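Local atomic coordinates of Methylcobalamin\: coenzyme M methyltransferase (Methanosarcina mazei, PDB entry 4AY7), a protein that transfers the methyl group of a methylated corrinoid to coenzyme M, using zinc, as part of methanogenesis. Residues 61-66 against 138-143; 187-192 against 232-237. All coordinates share one frame; numbering follows the deposited sequence.

Contact 1 of 2, residues 61-66 against 138-143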
# COMPACT_ATOMS: atom_id res chain seq x y z
N LEU A 61 6.77 10.54 -16.14
CA LEU A 61 6.44 9.14 -16.47
C LEU A 61 5.73 8.38 -15.34
O LEU A 61 4.82 7.56 -15.60
CB LEU A 61 7.67 8.37 -16.98
CG LEU A 61 8.37 8.90 -18.21
CD1 LEU A 61 9.69 8.13 -18.39
CD2 LEU A 61 7.46 8.86 -19.48
N MET A 62 6.11 8.66 -14.09
CA MET A 62 5.40 8.10 -12.95
C MET A 62 3.89 8.52 -13.01
O MET A 62 2.97 7.66 -12.87
CB MET A 62 6.05 8.58 -11.64
CG MET A 62 5.46 7.98 -10.38
SD MET A 62 6.28 8.43 -8.86
CE MET A 62 7.74 7.35 -8.93
N ALA A 63 3.64 9.81 -13.22
CA ALA A 63 2.31 10.33 -13.36
C ALA A 63 1.57 9.61 -14.52
O ALA A 63 0.44 9.11 -14.37
CB ALA A 63 2.35 11.82 -13.58
N LYS A 64 2.26 9.51 -15.64
CA LYS A 64 1.68 9.04 -16.89
C LYS A 64 1.26 7.59 -16.75
O LYS A 64 0.10 7.26 -17.09
CB LYS A 64 2.66 9.34 -18.06
CG LYS A 64 2.07 9.25 -19.44
CD LYS A 64 3.16 9.36 -20.49
CE LYS A 64 2.56 9.34 -21.92
NZ LYS A 64 3.64 9.25 -22.98
N LEU A 65 2.06 6.74 -16.12
CA LEU A 65 1.69 5.36 -15.91
C LEU A 65 0.55 5.18 -14.88
O LEU A 65 -0.32 4.22 -15.03
CB LEU A 65 2.84 4.55 -15.47
CG LEU A 65 2.68 3.08 -15.25
CD1 LEU A 65 2.25 2.35 -16.55
CD2 LEU A 65 4.02 2.61 -14.70
N ALA A 66 0.56 6.03 -13.83
CA ALA A 66 -0.51 5.95 -12.79
C ALA A 66 -1.88 6.28 -13.35
O ALA A 66 -2.94 5.62 -13.07
CB ALA A 66 -0.23 6.93 -11.66
N LYS A 138 1.37 15.99 -7.52
CA LYS A 138 0.86 17.30 -8.01
C LYS A 138 0.49 17.26 -9.47
O LYS A 138 -0.51 17.85 -9.89
CB LYS A 138 1.91 18.38 -7.81
CG LYS A 138 2.19 18.58 -6.33
CD LYS A 138 3.40 19.48 -6.13
CE LYS A 138 4.28 19.01 -4.95
NZ LYS A 138 5.68 19.27 -5.36
N ILE A 139 1.27 16.55 -10.27
CA ILE A 139 0.93 16.39 -11.69
C ILE A 139 -0.40 15.62 -11.86
O ILE A 139 -1.23 15.99 -12.69
CB ILE A 139 1.98 15.62 -12.43
CG1 ILE A 139 3.30 16.43 -12.45
CG2 ILE A 139 1.57 15.33 -13.88
CD1 ILE A 139 4.44 15.64 -13.07
N ILE A 140 -0.55 14.53 -11.11
CA ILE A 140 -1.83 13.74 -11.10
C ILE A 140 -3.04 14.62 -10.69
O ILE A 140 -3.99 14.74 -11.45
CB ILE A 140 -1.73 12.52 -10.18
CG1 ILE A 140 -0.73 11.54 -10.80
CG2 ILE A 140 -3.14 11.90 -9.89
CD1 ILE A 140 -0.26 10.45 -9.82
N ARG A 141 -2.92 15.32 -9.57
CA ARG A 141 -3.95 16.24 -9.13
C ARG A 141 -4.33 17.25 -10.19
O ARG A 141 -5.51 17.49 -10.43
CB ARG A 141 -3.57 16.99 -7.86
CG ARG A 141 -4.65 17.96 -7.40
CD ARG A 141 -5.99 17.28 -7.03
NE ARG A 141 -5.85 16.39 -5.88
CZ ARG A 141 -6.57 15.26 -5.67
NH1 ARG A 141 -7.46 14.82 -6.57
NH2 ARG A 141 -6.39 14.54 -4.55
N GLU A 142 -3.36 17.84 -10.84
CA GLU A 142 -3.68 18.84 -11.81
C GLU A 142 -4.45 18.24 -12.96
O GLU A 142 -5.29 18.90 -13.53
CB GLU A 142 -2.40 19.54 -12.34
CG GLU A 142 -2.72 20.65 -13.33
CD GLU A 142 -1.54 21.59 -13.58
OE1 GLU A 142 -0.34 21.24 -13.29
OE2 GLU A 142 -1.84 22.70 -14.10
N LYS A 143 -4.14 17.01 -13.34
CA LYS A 143 -4.80 16.39 -14.49
C LYS A 143 -6.20 15.87 -14.17
O LYS A 143 -7.12 16.02 -14.97
CB LYS A 143 -4.04 15.21 -15.05
CG LYS A 143 -4.31 15.08 -16.54
CD LYS A 143 -4.77 13.71 -16.95
CE LYS A 143 -5.05 13.68 -18.47
NZ LYS A 143 -4.56 12.36 -18.99
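Ala-63 and Ala-66 on one helix meet Ile-139 and Ile-140 on the other, and the contact across 61-66 and 138-143 is wholly apolar. The two isoleucines have almost the same side-chain torsions yet touch with different branches. In Ile-139, chi1 of -65° leaves CG2 anti to the backbone N, and this short branch presses on the methyl of Ala-63, CG2 to CB 3.6 Å. In Ile-140 the long branch does the work: CG1 lies 4.2 Å from Ala-63 CB, and the extended chain carries CD1 onward to 4.0 Å from Ala-66 CB. Ala-63 thus sits against both isoleucines at once, and its small methyl is consistent with the 9.3 Å closest approach of the two helix segments, which cross at -47°.

Beyond this apolar patch, Lys-143 NZ also joins the two helices through a salt bridge with Glu-71 OE1, farther along helix 59-71.

Inward of the two helices lies the parallel sheet of the TIM barrel, and the pair is an instance of how barrel helices pack on each other while covering the strands beneath. Ile-140 also packs on Val-78 and Leu-80 of strand 78-80 and on Ile-150 of strand 150-155. Ala-66 rests on Val-78 too, so helices 59-71 and 130-144 share the cover over strand 78-80.

Contact 2 of 2, residues 187-192 against 232-237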
# COMPACT_ATOMS: atom_id res chain seq x y z
N ILE A 187 12.91 5.37 14.95
CA ILE A 187 13.41 6.21 13.86
C ILE A 187 12.58 5.95 12.59
O ILE A 187 12.18 6.92 11.92
CB ILE A 187 14.88 5.90 13.54
CG1 ILE A 187 15.78 6.24 14.76
CG2 ILE A 187 15.32 6.66 12.31
CD1 ILE A 187 17.09 5.49 14.80
N ALA A 188 12.34 4.66 12.26
CA ALA A 188 11.52 4.30 11.09
C ALA A 188 10.13 4.94 11.19
O ALA A 188 9.68 5.45 10.17
CB ALA A 188 11.37 2.76 10.94
N THR A 189 9.50 4.98 12.39
CA THR A 189 8.13 5.50 12.49
C THR A 189 8.12 7.00 12.28
O THR A 189 7.26 7.51 11.56
CB THR A 189 7.47 5.07 13.81
OG1 THR A 189 7.52 3.65 13.84
CG2 THR A 189 6.01 5.54 13.99
N GLU A 190 9.13 7.67 12.83
CA GLU A 190 9.25 9.08 12.70
C GLU A 190 9.39 9.46 11.22
O GLU A 190 8.77 10.40 10.74
CB GLU A 190 10.47 9.54 13.51
CG GLU A 190 10.83 11.01 13.42
CD GLU A 190 12.08 11.35 14.29
OE1 GLU A 190 12.20 10.80 15.44
OE2 GLU A 190 12.96 12.16 13.82
N ALA A 191 10.30 8.80 10.54
CA ALA A 191 10.56 9.08 9.11
C ALA A 191 9.27 8.80 8.33
O ALA A 191 8.92 9.53 7.41
CB ALA A 191 11.73 8.20 8.55
N SER A 192 8.60 7.72 8.67
CA SER A 192 7.36 7.31 7.95
C SER A 192 6.28 8.39 8.04
O SER A 192 5.65 8.73 7.05
CB SER A 192 6.85 5.95 8.51
OG SER A 192 7.71 4.91 8.00
N LEU A 232 2.69 1.17 14.63
CA LEU A 232 1.58 1.32 13.62
C LEU A 232 0.46 2.24 14.13
O LEU A 232 0.03 3.14 13.39
CB LEU A 232 1.05 -0.05 13.25
CG LEU A 232 2.04 -0.91 12.48
CD1 LEU A 232 1.63 -2.41 12.43
CD2 LEU A 232 2.24 -0.38 11.05
N GLN A 233 0.07 2.08 15.41
CA GLN A 233 -0.83 3.04 16.09
C GLN A 233 -0.33 4.47 16.05
O GLN A 233 -1.12 5.39 15.76
CB GLN A 233 -1.04 2.64 17.55
CG GLN A 233 -1.95 1.45 17.64
CD GLN A 233 -2.05 0.84 19.04
OE1 GLN A 233 -1.10 0.87 19.81
NE2 GLN A 233 -3.18 0.24 19.34
N LYS A 234 0.97 4.67 16.27
CA LYS A 234 1.52 6.02 16.26
C LYS A 234 1.48 6.60 14.87
O LYS A 234 1.19 7.80 14.67
CB LYS A 234 2.93 6.04 16.79
CG LYS A 234 3.51 7.43 16.93
CD LYS A 234 4.96 7.29 17.38
CE LYS A 234 5.60 8.63 17.72
NZ LYS A 234 4.66 9.41 18.59
N PHE A 235 1.80 5.75 13.87
CA PHE A 235 1.69 6.22 12.49
C PHE A 235 0.28 6.70 12.14
O PHE A 235 0.09 7.82 11.62
CB PHE A 235 2.08 5.07 11.55
CG PHE A 235 2.01 5.44 10.10
CD1 PHE A 235 0.86 5.26 9.39
CD2 PHE A 235 3.15 5.96 9.45
CE1 PHE A 235 0.80 5.58 8.04
CE2 PHE A 235 3.10 6.30 8.11
CZ PHE A 235 1.89 6.12 7.40
N ALA A 236 -0.71 5.84 12.40
CA ALA A 236 -2.10 6.10 11.99
C ALA A 236 -2.58 7.33 12.71
O ALA A 236 -3.21 8.20 12.11
CB ALA A 236 -3.01 4.96 12.32
N SER A 237 -2.16 7.47 13.96
CA SER A 237 -2.63 8.65 14.69
C SER A 237 -1.97 9.97 14.29
O SER A 237 -2.51 11.04 14.56
CB SER A 237 -2.59 8.40 16.19
OG SER A 237 -1.25 8.45 16.64
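Thr-189 meets Lys-234, and Ser-192 meets Phe-235, where two successive outer helices of the TIM barrel lie side by side. Helix 178-202 leads into strand 206-210 and helix 221-238 leads out of it toward strand 242-246, the second being the helix of a beta-alpha-beta crossover between neighbouring parallel strands. The axes run nearly parallel, 16° apart, with a closest approach of 9.7 Å.

Along 232-237, Leu-232 points away from helix 178-202 and packs on Ile-209 of strand 206-210. Lys-234 comes next and contributes its aliphatic stem: its CD is 4.0 Å from the CG2 methyl of Thr-189, the two side chains meeting at a slant at the more exposed margin of the interface. The Thr-189 hydroxyl is bonded to Leu-185 O in its own helix, and CG2, anti to the backbone N, is the branch that meets Lys-234. That methyl also lies 4.2 Å from the backbone N of Phe-235.

Phe-235 then supplies the aromatic part. With CG anti to the backbone N (chi1 -180°), the ring swings toward helix 178-202 as well as packing on Ile-209. Its CD2-CE2 side meets Ser-192: CE2 is 3.8 Å from Ser-192 CB and 3.7 Å from Ser-192 O, which stands at the ring edge near its plane, an arrangement consistent with a weak attraction between a ring hydrogen and the carbonyl oxygen.

The Ser-192 hydroxyl is engaged within its own helix. Ser-192 OG donates to Ala-188 O at 3.0 Å, with a C=O...OG angle of 141° and from above the carbonyl plane, while Ser-192 N binds the same oxygen from the opposite face.

In the fold
Contact 1 closes before contact 2 opens along the chain, and all four helices belong to the outer layer of one TIM barrel of the uroporphyrinogen decarboxylase family. The contact centres lie 27 Å apart and their nearest atoms about 16 Å apart. Contact 1 covers the sheet at strands 78-80 and 150-155; contact 2 covers it at strand 206-210, the next in sheet order. The side chain of Ala-66 is about 9 Å from that of Gln-38, which binds coenzyme M in another structure of this protein, and that of Phe-235 about 11 Å from the zinc ligand His-246. Both contacts thus belong to the scaffold that probably holds these sites without supplying their ligands.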